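Serine/threonine-protein acetyltransferase HopZ1a (Pseudomonas syringae pv. syringae, PDB 5KLP) acetylates serine, threonine and lysine residues of proteins using acetyl-CoA, with inositol hexakisphosphate as cofactor, and so impairs the microtubule network and immunity of infected plant cells. Local coordinates at residues L23-K26 / I27-K31; Y74-N77 / Q78-P81; A293-L296 / V297-N300; R329-E332 / I333-L337. The protein carries 10 engineered substitutions. All blocks are in the same frame, centred on the assembly; numbering follows the deposited sequence.

Interaction 1 of 4, residues L23-K26 / I27-K31; sequences LQQK and INDLK. With IHP (inositol hexakisphosphate), chain D.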
loop_
_atom_site.group_PDB
_atom_site.type_symbol
_atom_site.label_atom_id
_atom_site.label_comp_id
_atom_site.label_asym_id
_atom_site.label_seq_id
_atom_site.Cartn_x
_atom_site.Cartn_y
_atom_site.Cartn_z
ATOM N N LEU A 23 -0.086 -9.790 18.555
ATOM C CA LEU A 23 -1.229 -10.096 17.710
ATOM C C LEU A 23 -2.436 -10.489 18.552
ATOM O O LEU A 23 -3.548 -10.045 18.286
ATOM C CB LEU A 23 -0.881 -11.226 16.743
ATOM C CG LEU A 23 -1.775 -11.472 15.528
ATOM C CD1 LEU A 23 -2.023 -10.200 14.726
ATOM C CD2 LEU A 23 -1.123 -12.537 14.659
ATOM N N GLN A 24 -2.199 -11.286 19.592
ATOM C CA GLN A 24 -3.260 -11.728 20.488
ATOM C C GLN A 24 -3.938 -10.544 21.171
ATOM O O GLN A 24 -5.145 -10.563 21.417
ATOM C CB GLN A 24 -2.710 -12.715 21.530
ATOM C CG GLN A 24 -3.758 -13.306 22.466
ATOM C CD GLN A 24 -4.839 -14.089 21.736
ATOM O OE1 GLN A 24 -6.007 -13.708 21.739
ATOM N NE2 GLN A 24 -4.458 -15.189 21.122
ATOM N N GLN A 25 -3.163 -9.513 21.480
ATOM C CA GLN A 25 -3.723 -8.331 22.117
ATOM C C GLN A 25 -4.651 -7.623 21.124
ATOM O O GLN A 25 -5.710 -7.103 21.491
ATOM C CB GLN A 25 -2.601 -7.407 22.578
ATOM C CG GLN A 25 -2.985 -6.241 23.467
ATOM C CD GLN A 25 -3.710 -6.665 24.752
ATOM O OE1 GLN A 25 -3.378 -7.684 25.350
ATOM N NE2 GLN A 25 -4.598 -5.807 25.245
ATOM N N LYS A 26 -4.262 -7.613 19.854
ATOM C CA LYS A 26 -5.128 -7.013 18.847
ATOM C C LYS A 26 -6.382 -7.864 18.642
ATOM O O LYS A 26 -7.460 -7.332 18.410
ATOM C CB LYS A 26 -4.385 -6.799 17.534
ATOM C CG LYS A 26 -3.308 -5.730 17.615
ATOM C CD LYS A 26 -2.651 -5.543 16.262
ATOM C CE LYS A 26 -1.607 -4.429 16.271
ATOM N NZ LYS A 26 -2.167 -3.084 15.958
ATOM N N ILE A 27 -6.235 -9.181 18.743
ATOM C CA ILE A 27 -7.381 -10.087 18.703
ATOM C C ILE A 27 -8.326 -9.798 19.878
ATOM O O ILE A 27 -9.536 -9.632 19.694
ATOM C CB ILE A 27 -6.928 -11.575 18.742
ATOM C CG1 ILE A 27 -6.295 -11.971 17.408
ATOM C CG2 ILE A 27 -8.098 -12.499 19.081
ATOM C CD1 ILE A 27 -5.603 -13.304 17.438
ATOM N N ASN A 28 -7.773 -9.744 21.085
ATOM C CA ASN A 28 -8.581 -9.494 22.278
ATOM C C ASN A 28 -9.279 -8.124 22.271
ATOM O O ASN A 28 -10.392 -7.978 22.775
ATOM C CB ASN A 28 -7.720 -9.641 23.526
ATOM C CG ASN A 28 -7.210 -11.062 23.702
ATOM O OD1 ASN A 28 -7.776 -12.002 23.140
ATOM N ND2 ASN A 28 -6.157 -11.230 24.499
ATOM N N ASP A 29 -8.614 -7.119 21.715
ATOM C CA ASP A 29 -9.200 -5.791 21.609
ATOM C C ASP A 29 -10.387 -5.777 20.642
ATOM O O ASP A 29 -11.359 -5.055 20.860
ATOM C CB ASP A 29 -8.148 -4.768 21.175
ATOM C CG ASP A 29 -7.157 -4.449 22.281
ATOM O OD1 ASP A 29 -7.483 -4.697 23.461
ATOM O OD2 ASP A 29 -6.060 -3.934 21.974
ATOM N N LEU A 30 -10.309 -6.564 19.573
ATOM C CA LEU A 30 -11.343 -6.517 18.553
ATOM C C LEU A 30 -12.550 -7.374 18.933
ATOM O O LEU A 30 -13.693 -7.002 18.655
ATOM C CB LEU A 30 -10.792 -6.966 17.192
ATOM C CG LEU A 30 -11.857 -7.038 16.089
ATOM C CD1 LEU A 30 -12.559 -5.690 15.915
ATOM C CD2 LEU A 30 -11.288 -7.524 14.759
ATOM N N LYS A 31 -12.291 -8.497 19.601
ATOM C CA LYS A 31 -13.314 -9.498 19.875
ATOM C C LYS A 31 -14.656 -8.983 20.435
ATOM O O LYS A 31 -15.706 -9.345 19.904
ATOM C CB LYS A 31 -12.733 -10.550 20.821
ATOM C CG LYS A 31 -13.532 -11.828 20.884
ATOM C CD LYS A 31 -12.636 -12.986 21.262
ATOM C CE LYS A 31 -11.433 -13.046 20.348
ATOM N NZ LYS A 31 -10.482 -14.103 20.794
HETATM C C1 IHP D . -1.886 3.654 15.376
HETATM C C2 IHP D . -1.370 2.789 14.138
HETATM C C3 IHP D . -0.558 1.449 14.312
HETATM C C4 IHP D . -0.203 1.099 15.832
HETATM C C5 IHP D . -0.229 2.223 16.852
HETATM C C6 IHP D . -1.607 2.854 16.710
HETATM O O11 IHP D . -1.416 4.875 15.373
HETATM P P1 IHP D . -2.210 6.370 15.341
HETATM O O21 IHP D . -1.447 7.344 14.446
HETATM O O31 IHP D . -2.264 6.957 16.756
HETATM O O41 IHP D . -3.640 6.319 14.830
HETATM O O12 IHP D . -0.818 3.557 13.138
HETATM P P2 IHP D . -1.612 3.570 11.654
HETATM O O22 IHP D . -3.049 4.103 11.838
HETATM O O32 IHP D . -0.918 4.400 10.569
HETATM O O42 IHP D . -1.777 2.108 11.172
HETATM O O13 IHP D . 0.497 1.588 13.612
HETATM P P3 IHP D . 1.182 0.814 12.281
HETATM O O23 IHP D . 0.388 0.769 10.975
HETATM O O33 IHP D . 2.309 1.836 12.147
HETATM O O43 IHP D . 1.727 -0.579 12.581
HETATM O O14 IHP D . 0.953 0.428 15.932
HETATM P P4 IHP D . 1.031 -1.185 16.067
HETATM O O24 IHP D . 0.836 -1.874 14.715
HETATM O O34 IHP D . 2.363 -1.649 16.693
HETATM O O44 IHP D . -0.082 -1.704 16.996
HETATM O O15 IHP D . 0.823 3.057 16.852
HETATM P P5 IHP D . 1.957 3.141 18.124
HETATM O O25 IHP D . 1.797 1.948 19.073
HETATM O O35 IHP D . 3.409 3.107 17.572
HETATM O O45 IHP D . 1.803 4.416 18.960
HETATM O O16 IHP D . -1.888 3.605 17.773
HETATM P P6 IHP D . -3.375 3.771 18.435
HETATM O O26 IHP D . -4.138 2.449 18.364
HETATM O O36 IHP D . -3.287 4.214 19.907
HETATM O O46 IHP D . -4.183 4.841 17.692
#
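One turn of the N-terminal helix 21-36 flanks the inositol hexakisphosphate pocket here, built on Leu23, Gln24, Gln25 and Lys26, whose carbonyls accept from the backbone amides of Ile27, Asn28, Asp29 and Leu30. Asn28 N lies 2.8 Å from Gln24 O. The last of the four bonds, Leu30 N to Lys26 O, is longer (3.2 Å) and more bent (140°), though the helix continues beyond it. The side chains divide between two faces. On the buried one, Ile27 lays CG1 over the carbonyl of the preceding turn, 3.5 Å from Leu23 O, and together with Leu30 it packs against Leu330 of helix 324-340 and Leu49 of helix 40-53. On the more open face Gln25 and Asp29 pass at a slant, amide and carboxylate planes turned 78° apart, with Gln25 NE2 still 3.6 Å from Asp29 OD1. Lys26 serves the ligand. Its CG is anti to the carbonyl carbon (chi1 -69°) and the chain runs straight to CE, then bends at the last torsion to deliver the ammonium to a phosphate of the cofactor. NZ gives a hydrogen bond of 2.7 Å to IHP O44 and a weak one of 3.5 Å to IHP O24, two oxygens of the same phosphate, while CE also comes within 3.2 Å of IHP O44. Gln331 lies beside this lysine. The helix thus packs by Ile27 and Leu30 on helices 40-53 and 324-340 and sends Lys26 to a phosphate, one of the basic residues that gather round the cofactor in this pocket.

Interaction 2 of 4, residues Y74-N77 / Q78-P81; sequences YIEN and QRNP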
loop_
_atom_site.group_PDB
_atom_site.type_symbol
_atom_site.label_atom_id
_atom_site.label_comp_id
_atom_site.label_asym_id
_atom_site.label_seq_id
_atom_site.Cartn_x
_atom_site.Cartn_y
_atom_site.Cartn_z
ATOM N N TYR A 74 -13.997 5.500 4.780
ATOM C CA TYR A 74 -14.893 6.503 5.351
ATOM C C TYR A 74 -14.475 6.856 6.795
ATOM O O TYR A 74 -14.476 8.020 7.191
ATOM C CB TYR A 74 -16.337 6.006 5.284
ATOM C CG TYR A 74 -17.355 7.000 5.773
ATOM C CD1 TYR A 74 -17.700 8.092 4.986
ATOM C CD2 TYR A 74 -18.002 6.836 6.986
ATOM C CE1 TYR A 74 -18.641 9.008 5.407
ATOM C CE2 TYR A 74 -18.954 7.744 7.413
ATOM C CZ TYR A 74 -19.266 8.825 6.619
ATOM O OH TYR A 74 -20.198 9.733 7.041
ATOM N N ILE A 75 -14.148 5.840 7.588
ATOM C CA ILE A 75 -13.731 6.042 8.977
ATOM C C ILE A 75 -12.367 6.750 9.062
ATOM O O ILE A 75 -12.168 7.693 9.829
ATOM C CB ILE A 75 -13.598 4.684 9.722
ATOM C CG1 ILE A 75 -14.965 4.027 9.936
ATOM C CG2 ILE A 75 -12.841 4.852 11.022
ATOM C CD1 ILE A 75 -15.941 4.863 10.671
ATOM N N GLU A 76 -11.435 6.316 8.233
ATOM C CA GLU A 76 -10.086 6.866 8.301
ATOM C C GLU A 76 -10.053 8.317 7.818
ATOM O O GLU A 76 -9.303 9.135 8.347
ATOM C CB GLU A 76 -9.118 6.004 7.487
ATOM C CG GLU A 76 -8.746 4.652 8.113
ATOM C CD GLU A 76 -8.050 4.771 9.482
ATOM O OE1 GLU A 76 -7.677 5.887 9.892
ATOM O OE2 GLU A 76 -7.837 3.732 10.139
ATOM N N ASN A 77 -10.904 8.654 6.851
ATOM C CA ASN A 77 -10.995 10.035 6.402
ATOM C C ASN A 77 -11.455 10.962 7.518
ATOM O O ASN A 77 -11.069 12.134 7.571
ATOM C CB ASN A 77 -11.938 10.159 5.206
ATOM C CG ASN A 77 -11.245 9.877 3.894
ATOM O OD1 ASN A 77 -10.027 10.047 3.774
ATOM N ND2 ASN A 77 -12.016 9.458 2.894
ATOM N N GLN A 78 -12.289 10.425 8.400
ATOM C CA GLN A 78 -12.767 11.156 9.560
ATOM C C GLN A 78 -11.728 11.229 10.660
ATOM O O GLN A 78 -11.571 12.274 11.267
ATOM C CB GLN A 78 -14.047 10.527 10.090
ATOM C CG GLN A 78 -15.147 10.587 9.069
ATOM C CD GLN A 78 -15.403 11.992 8.568
ATOM O OE1 GLN A 78 -15.112 12.314 7.416
ATOM N NE2 GLN A 78 -15.940 12.841 9.437
ATOM N N ARG A 79 -11.040 10.119 10.926
ATOM C CA ARG A 79 -10.020 10.097 11.974
ATOM C C ARG A 79 -8.892 11.077 11.646
ATOM O O ARG A 79 -8.313 11.693 12.537
ATOM C CB ARG A 79 -9.420 8.692 12.152
ATOM C CG ARG A 79 -10.422 7.635 12.614
ATOM C CD ARG A 79 -9.790 6.268 12.924
ATOM N NE ARG A 79 -8.727 6.340 13.930
ATOM C CZ ARG A 79 -7.420 6.400 13.685
ATOM N NH1 ARG A 79 -6.953 6.393 12.438
ATOM N NH2 ARG A 79 -6.571 6.465 14.706
ATOM N N ASN A 80 -8.572 11.192 10.360
ATOM C CA ASN A 80 -7.456 12.022 9.901
ATOM C C ASN A 80 -7.887 12.947 8.772
ATOM O O ASN A 80 -7.612 12.659 7.612
ATOM C CB ASN A 80 -6.301 11.158 9.394
ATOM C CG ASN A 80 -5.965 10.021 10.325
ATOM O OD1 ASN A 80 -5.301 10.216 11.337
ATOM N ND2 ASN A 80 -6.416 8.812 9.977
ATOM N N PRO A 81 -8.568 14.048 9.096
ATOM C CA PRO A 81 -9.017 14.967 8.040
ATOM C C PRO A 81 -7.838 15.397 7.169
ATOM O O PRO A 81 -6.732 15.583 7.678
ATOM C CB PRO A 81 -9.632 16.141 8.817
ATOM C CG PRO A 81 -9.112 16.004 10.214
ATOM C CD PRO A 81 -8.888 14.544 10.444
#
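Glu76 and Arg79, three residues apart on the last turn of helix 61-79, form a salt bridge in which Arg79 NH1 stands 2.7 Å from Glu76 OE1. The oxygen lies at the edge of the guanidinium, close to its plane, and accepts through its syn lone pair, although the carboxylate is turned 81° from that plane. A bend at chi3 (57°) folds the arginine back alongside the glutamate, and its CD rests 3.9 Å from Ile75 CG2. The other ends of both groups are also engaged: Glu76 OE2 forms a salt bridge to Arg335 NH1 of helix 324-340, with the carboxylate of Glu332 close by, which might favour a shared proton, and Arg79 NH2 forms a salt bridge to a phosphate of inositol hexakisphosphate. Glu76 thus bridges two arginines of the pocket, one through each oxygen.

The backbone polar groups are met as the helix runs out. Ile75 O accepts from Arg79 N at 2.9 Å, whereas Gln78 N has only weak bonds, to Tyr74 O and Ile75 O. Glu76 O receives two donors from Asn80, the backbone N at 3.0 Å and, weakly, ND2 at 3.3 Å. Asn77 turns its OD1 to the amide of Leu85, while its carbonyl receives a CA-H...O contact from Pro81 CA. This is the C-terminal end of a helix, where Asn80 leaves helical geometry while still bonding back to Glu76 O, with an i to i+3 salt bridge reaching the inositol phosphate site.

Interaction 3 of 4, residues A293-L296 / V297-N300; sequences AENL and VQRN. With IHP (inositol hexakisphosphate), chain D.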
loop_
_atom_site.group_PDB
_atom_site.type_symbol
_atom_site.label_atom_id
_atom_site.label_comp_id
_atom_site.label_asym_id
_atom_site.label_seq_id
_atom_site.Cartn_x
_atom_site.Cartn_y
_atom_site.Cartn_z
ATOM N N ALA A 293 11.827 1.313 22.686
ATOM C CA ALA A 293 11.855 1.453 21.240
ATOM C C ALA A 293 11.840 0.103 20.543
ATOM O O ALA A 293 12.239 -0.918 21.104
ATOM C CB ALA A 293 13.070 2.250 20.806
ATOM N N GLU A 294 11.390 0.119 19.298
ATOM C CA GLU A 294 11.259 -1.090 18.512
ATOM C C GLU A 294 11.729 -0.785 17.098
ATOM O O GLU A 294 11.303 0.206 16.501
ATOM C CB GLU A 294 9.801 -1.574 18.533
ATOM C CG GLU A 294 9.512 -2.801 17.709
ATOM C CD GLU A 294 8.120 -3.363 17.973
ATOM O OE1 GLU A 294 7.112 -2.656 17.734
ATOM O OE2 GLU A 294 8.038 -4.528 18.415
ATOM N N ASN A 295 12.641 -1.598 16.576
ATOM C CA ASN A 295 13.061 -1.437 15.192
ATOM C C ASN A 295 12.364 -2.462 14.306
ATOM O O ASN A 295 11.605 -3.300 14.788
ATOM C CB ASN A 295 14.593 -1.526 15.054
ATOM C CG ASN A 295 15.162 -2.880 15.465
ATOM O OD1 ASN A 295 14.576 -3.930 15.208
ATOM N ND2 ASN A 295 16.336 -2.852 16.091
ATOM N N LEU A 296 12.640 -2.391 13.010
ATOM C CA LEU A 296 11.964 -3.223 12.025
ATOM C C LEU A 296 12.113 -4.729 12.296
ATOM O O LEU A 296 11.151 -5.482 12.184
ATOM C CB LEU A 296 12.502 -2.876 10.640
ATOM C CG LEU A 296 11.604 -2.948 9.419
ATOM C CD1 LEU A 296 10.258 -2.257 9.663
ATOM C CD2 LEU A 296 12.353 -2.310 8.252
ATOM N N VAL A 297 13.316 -5.178 12.637
ATOM C CA VAL A 297 13.487 -6.600 12.915
ATOM C C VAL A 297 12.745 -7.023 14.195
ATOM O O VAL A 297 12.111 -8.074 14.235
ATOM C CB VAL A 297 14.972 -6.969 13.010
ATOM C CG1 VAL A 297 15.136 -8.331 13.649
ATOM C CG2 VAL A 297 15.596 -6.952 11.601
ATOM N N GLN A 298 12.796 -6.191 15.226
ATOM C CA GLN A 298 12.120 -6.516 16.475
ATOM C C GLN A 298 10.616 -6.577 16.265
ATOM O O GLN A 298 9.937 -7.442 16.819
ATOM C CB GLN A 298 12.460 -5.493 17.558
ATOM C CG GLN A 298 13.915 -5.575 18.033
ATOM C CD GLN A 298 14.305 -4.387 18.874
ATOM O OE1 GLN A 298 13.828 -3.273 18.654
ATOM N NE2 GLN A 298 15.160 -4.617 19.860
ATOM N N ARG A 299 10.098 -5.663 15.451
ATOM C CA ARG A 299 8.676 -5.665 15.161
ATOM C C ARG A 299 8.283 -6.943 14.440
ATOM O O ARG A 299 7.321 -7.619 14.836
ATOM C CB ARG A 299 8.274 -4.447 14.324
ATOM C CG ARG A 299 6.800 -4.487 14.005
ATOM C CD ARG A 299 6.299 -3.346 13.136
ATOM N NE ARG A 299 4.882 -3.593 12.901
ATOM C CZ ARG A 299 3.903 -3.194 13.709
ATOM N NH1 ARG A 299 4.167 -2.479 14.796
ATOM N NH2 ARG A 299 2.645 -3.506 13.417
ATOM N N ASN A 300 9.055 -7.290 13.412
ATOM C CA ASN A 300 8.792 -8.487 12.630
ATOM C C ASN A 300 8.743 -9.721 13.516
ATOM O O ASN A 300 7.833 -10.548 13.394
ATOM C CB ASN A 300 9.857 -8.668 11.544
ATOM C CG ASN A 300 9.502 -9.771 10.559
ATOM O OD1 ASN A 300 9.625 -10.957 10.871
ATOM N ND2 ASN A 300 9.054 -9.386 9.366
HETATM C C1 IHP D . -1.886 3.654 15.376
HETATM C C2 IHP D . -1.370 2.789 14.138
HETATM C C3 IHP D . -0.558 1.449 14.312
HETATM C C4 IHP D . -0.203 1.099 15.832
HETATM C C5 IHP D . -0.229 2.223 16.852
HETATM C C6 IHP D . -1.607 2.854 16.710
HETATM O O11 IHP D . -1.416 4.875 15.373
HETATM P P1 IHP D . -2.210 6.370 15.341
HETATM O O21 IHP D . -1.447 7.344 14.446
HETATM O O31 IHP D . -2.264 6.957 16.756
HETATM O O41 IHP D . -3.640 6.319 14.830
HETATM O O12 IHP D . -0.818 3.557 13.138
HETATM P P2 IHP D . -1.612 3.570 11.654
HETATM O O22 IHP D . -3.049 4.103 11.838
HETATM O O32 IHP D . -0.918 4.400 10.569
HETATM O O42 IHP D . -1.777 2.108 11.172
HETATM O O13 IHP D . 0.497 1.588 13.612
HETATM P P3 IHP D . 1.182 0.814 12.281
HETATM O O23 IHP D . 0.388 0.769 10.975
HETATM O O33 IHP D . 2.309 1.836 12.147
HETATM O O43 IHP D . 1.727 -0.579 12.581
HETATM O O14 IHP D . 0.953 0.428 15.932
HETATM P P4 IHP D . 1.031 -1.185 16.067
HETATM O O24 IHP D . 0.836 -1.874 14.715
HETATM O O34 IHP D . 2.363 -1.649 16.693
HETATM O O44 IHP D . -0.082 -1.704 16.996
HETATM O O15 IHP D . 0.823 3.057 16.852
HETATM P P5 IHP D . 1.957 3.141 18.124
HETATM O O25 IHP D . 1.797 1.948 19.073
HETATM O O35 IHP D . 3.409 3.107 17.572
HETATM O O45 IHP D . 1.803 4.416 18.960
HETATM O O16 IHP D . -1.888 3.605 17.773
HETATM P P6 IHP D . -3.375 3.771 18.435
HETATM O O26 IHP D . -4.138 2.449 18.364
HETATM O O36 IHP D . -3.287 4.214 19.907
HETATM O O46 IHP D . -4.183 4.841 17.692
HETATM O O HOH W 1 6.425 -0.852 15.603
#
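Arg299, with Glu294 lying against its root, grips one phosphate of inositol hexakisphosphate with both terminal nitrogens: NH1 lies 2.7 Å from IHP O34 along a nearly straight bond (168°), and NH2 lies 2.8 Å from IHP O24. The phosphorus of that group sits at the guanidinium edge, in its plane, while IHP O43 of another phosphate lies over one face. A fully extended chain from CG to NE carries the group into the pocket, and Ser324 also binds NH2.

Glu294 forms the next shell. Its carboxylate brings OE2 to 3.5 Å from Arg299 CA and does not pair directly with the guanidinium. A water joins them instead, donating to Glu294 OE1 and accepting from Arg299 NH1, both at 2.9 Å. The carboxylate has its own salt bridge to Arg22, another residue of the inositol hexakisphosphate site, so the acid probably steadies two basic groups.

Farther out, the start of helix 296-302 fixes where the arginine begins. Asn295 holds CG between its backbone N and carbonyl carbon (chi1 63°), which brings OD1 to Gln298 N at 2.9 Å. Gln298 returns the bond in the carbonyl plane, its OE1 2.9 Å from Asn295 N. The two side-chain amides stack, their planes 27° apart. Asn295 O then accepts from Arg299 N, opening the main-chain ladder. Reciprocal bonds between N-cap and N3 residues define the capping box, set here at the head of a phosphate-binding helix.

Interaction 4 of 4, residues R329-E332 / I333-L337; sequences RLQE and IKRVL. With IHP (inositol hexakisphosphate), chain D.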
loop_
_atom_site.group_PDB
_atom_site.type_symbol
_atom_site.label_atom_id
_atom_site.label_comp_id
_atom_site.label_asym_id
_atom_site.label_seq_id
_atom_site.Cartn_x
_atom_site.Cartn_y
_atom_site.Cartn_z
ATOM N N ARG A 329 -5.343 -5.264 9.959
ATOM C CA ARG A 329 -6.739 -5.475 9.576
ATOM C C ARG A 329 -7.652 -5.465 10.805
ATOM O O ARG A 329 -8.717 -4.868 10.764
ATOM C CB ARG A 329 -6.917 -6.777 8.792
ATOM C CG ARG A 329 -8.366 -7.038 8.329
ATOM C CD ARG A 329 -8.389 -8.146 7.262
ATOM N NE ARG A 329 -7.304 -9.065 7.542
ATOM C CZ ARG A 329 -6.388 -9.475 6.676
ATOM N NH1 ARG A 329 -6.405 -9.104 5.401
ATOM N NH2 ARG A 329 -5.453 -10.287 7.108
ATOM N N LEU A 330 -7.229 -6.129 11.879
ATOM C CA LEU A 330 -7.974 -6.136 13.134
ATOM C C LEU A 330 -8.142 -4.708 13.667
ATOM O O LEU A 330 -9.202 -4.330 14.163
ATOM C CB LEU A 330 -7.256 -7.010 14.167
ATOM C CG LEU A 330 -7.038 -8.473 13.745
ATOM C CD1 LEU A 330 -6.353 -9.261 14.851
ATOM C CD2 LEU A 330 -8.353 -9.146 13.362
ATOM N N GLN A 331 -7.075 -3.924 13.570
ATOM C CA GLN A 331 -7.095 -2.530 13.992
ATOM C C GLN A 331 -8.123 -1.714 13.211
ATOM O O GLN A 331 -8.864 -0.908 13.790
ATOM C CB GLN A 331 -5.706 -1.915 13.823
ATOM C CG GLN A 331 -5.686 -0.411 13.889
ATOM C CD GLN A 331 -4.318 0.152 13.537
ATOM O OE1 GLN A 331 -3.382 0.088 14.337
ATOM N NE2 GLN A 331 -4.187 0.664 12.313
ATOM N N GLU A 332 -8.175 -1.931 11.898
ATOM C CA GLU A 332 -9.092 -1.178 11.048
ATOM C C GLU A 332 -10.559 -1.536 11.314
ATOM O O GLU A 332 -11.416 -0.664 11.357
ATOM C CB GLU A 332 -8.751 -1.406 9.585
ATOM C CG GLU A 332 -7.388 -0.847 9.238
ATOM C CD GLU A 332 -7.247 0.587 9.710
ATOM O OE1 GLU A 332 -7.797 1.479 9.020
ATOM O OE2 GLU A 332 -6.607 0.819 10.766
ATOM N N ILE A 333 -10.832 -2.822 11.488
ATOM C CA ILE A 333 -12.198 -3.273 11.767
ATOM C C ILE A 333 -12.655 -2.713 13.105
ATOM O O ILE A 333 -13.773 -2.184 13.230
ATOM C CB ILE A 333 -12.272 -4.803 11.752
ATOM C CG1 ILE A 333 -11.907 -5.312 10.354
ATOM C CG2 ILE A 333 -13.658 -5.293 12.173
ATOM C CD1 ILE A 333 -11.832 -6.805 10.247
ATOM N N LYS A 334 -11.760 -2.773 14.088
ATOM C CA LYS A 334 -12.013 -2.159 15.388
ATOM C C LYS A 334 -12.348 -0.666 15.245
ATOM O O LYS A 334 -13.306 -0.177 15.835
ATOM C CB LYS A 334 -10.800 -2.340 16.304
ATOM C CG LYS A 334 -10.988 -1.817 17.726
ATOM C CD LYS A 334 -9.640 -1.708 18.436
ATOM C CE LYS A 334 -9.763 -1.011 19.784
ATOM N NZ LYS A 334 -8.527 -1.162 20.610
ATOM N N ARG A 335 -11.578 0.058 14.447
ATOM C CA ARG A 335 -11.873 1.472 14.252
ATOM C C ARG A 335 -13.264 1.673 13.641
ATOM O O ARG A 335 -13.990 2.587 14.028
ATOM C CB ARG A 335 -10.795 2.117 13.399
ATOM C CG ARG A 335 -9.519 2.372 14.187
ATOM C CD ARG A 335 -8.365 2.805 13.273
ATOM N NE ARG A 335 -7.148 2.971 14.052
ATOM C CZ ARG A 335 -5.965 3.285 13.533
ATOM N NH1 ARG A 335 -5.846 3.491 12.228
ATOM N NH2 ARG A 335 -4.911 3.403 14.327
ATOM N N VAL A 336 -13.635 0.818 12.692
ATOM C CA VAL A 336 -14.965 0.920 12.093
ATOM C C VAL A 336 -16.058 0.619 13.121
ATOM O O VAL A 336 -17.005 1.400 13.280
ATOM C CB VAL A 336 -15.116 -0.020 10.901
ATOM C CG1 VAL A 336 -16.561 -0.012 10.419
ATOM C CG2 VAL A 336 -14.189 0.420 9.784
ATOM N N LEU A 337 -15.905 -0.485 13.849
ATOM C CA LEU A 337 -16.938 -0.909 14.793
ATOM C C LEU A 337 -17.034 0.059 15.964
ATOM O O LEU A 337 -18.114 0.245 16.546
ATOM C CB LEU A 337 -16.680 -2.336 15.288
ATOM C CG LEU A 337 -16.890 -3.411 14.219
ATOM C CD1 LEU A 337 -16.603 -4.803 14.777
ATOM C CD2 LEU A 337 -18.312 -3.332 13.643
HETATM C C1 IHP D . -1.886 3.654 15.376
HETATM C C2 IHP D . -1.370 2.789 14.138
HETATM C C3 IHP D . -0.558 1.449 14.312
HETATM C C4 IHP D . -0.203 1.099 15.832
HETATM C C5 IHP D . -0.229 2.223 16.852
HETATM C C6 IHP D . -1.607 2.854 16.710
HETATM O O11 IHP D . -1.416 4.875 15.373
HETATM P P1 IHP D . -2.210 6.370 15.341
HETATM O O21 IHP D . -1.447 7.344 14.446
HETATM O O31 IHP D . -2.264 6.957 16.756
HETATM O O41 IHP D . -3.640 6.319 14.830
HETATM O O12 IHP D . -0.818 3.557 13.138
HETATM P P2 IHP D . -1.612 3.570 11.654
HETATM O O22 IHP D . -3.049 4.103 11.838
HETATM O O32 IHP D . -0.918 4.400 10.569
HETATM O O42 IHP D . -1.777 2.108 11.172
HETATM O O13 IHP D . 0.497 1.588 13.612
HETATM P P3 IHP D . 1.182 0.814 12.281
HETATM O O23 IHP D . 0.388 0.769 10.975
HETATM O O33 IHP D . 2.309 1.836 12.147
HETATM O O43 IHP D . 1.727 -0.579 12.581
HETATM O O14 IHP D . 0.953 0.428 15.932
HETATM P P4 IHP D . 1.031 -1.185 16.067
HETATM O O24 IHP D . 0.836 -1.874 14.715
HETATM O O34 IHP D . 2.363 -1.649 16.693
HETATM O O44 IHP D . -0.082 -1.704 16.996
HETATM O O15 IHP D . 0.823 3.057 16.852
HETATM P P5 IHP D . 1.957 3.141 18.124
HETATM O O25 IHP D . 1.797 1.948 19.073
HETATM O O35 IHP D . 3.409 3.107 17.572
HETATM O O45 IHP D . 1.803 4.416 18.960
HETATM O O16 IHP D . -1.888 3.605 17.773
HETATM P P6 IHP D . -3.375 3.771 18.435
HETATM O O26 IHP D . -4.138 2.449 18.364
HETATM O O36 IHP D . -3.287 4.214 19.907
HETATM O O46 IHP D . -4.183 4.841 17.692
#
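Two donor groups lie face to face here: the amide of Gln331 stacks on the guanidinium of Arg335, planes 14° apart, with NE2 3.1 Å above the arginine plane and offset toward its rim. Neither bonds to the other. Both serve one phosphate of inositol hexakisphosphate, Gln331 NE2 giving a hydrogen bond of 3.0 Å to IHP O42 while Arg335 directs NH1 (2.9 Å) and NH2 (3.2 Å) to IHP O22. The second N-H of the amide goes to Glu332 OE2 at 2.9 Å, almost straight, and fixes the rotation of the amide. That same carboxylate oxygen lies 3.1 Å from Arg335 NH1 but well out of the guanidinium plane, a salt bridge of charge alone; the carboxylate stands 82° from that plane. These residues occupy one face of helix 324-340, whose i to i+4 backbone bonds set Gln331 and Arg335 one turn apart. Gln331 keeps CG anti to the main-chain nitrogen (chi1 165°), and both chains run out extended, side by side, toward the ligand. On another face Ile333 lays CD1 along the stem of Arg329, 4.0 Å from its CG, and Arg329 spends its charge on Asp326, Asp65 and Asp188.

Three helices and a helix start converge on one inositol hexakisphosphate, and each reaches it with different groups. Interaction 4 is the buried one, and it touches two of the others: it packs on the helix of interaction 1 through Lys334 and Leu30, while Val336 meets Ile75 of interaction 2. Interactions 1 and 3 are partly buried; interaction 2 lies at the surface yet is tied inward by Glu76. Interaction 3 stands apart, its centre about 20 Å from that of interaction 1 and touching none of the others. Interaction 1 reaches the ligand by a single lysine, interaction 2 by an arginine salt-bridged to Glu76, interaction 3 by one joined to its glutamate through a water, and interaction 4 by an arginine stacked against a glutamine and flanked by Glu332.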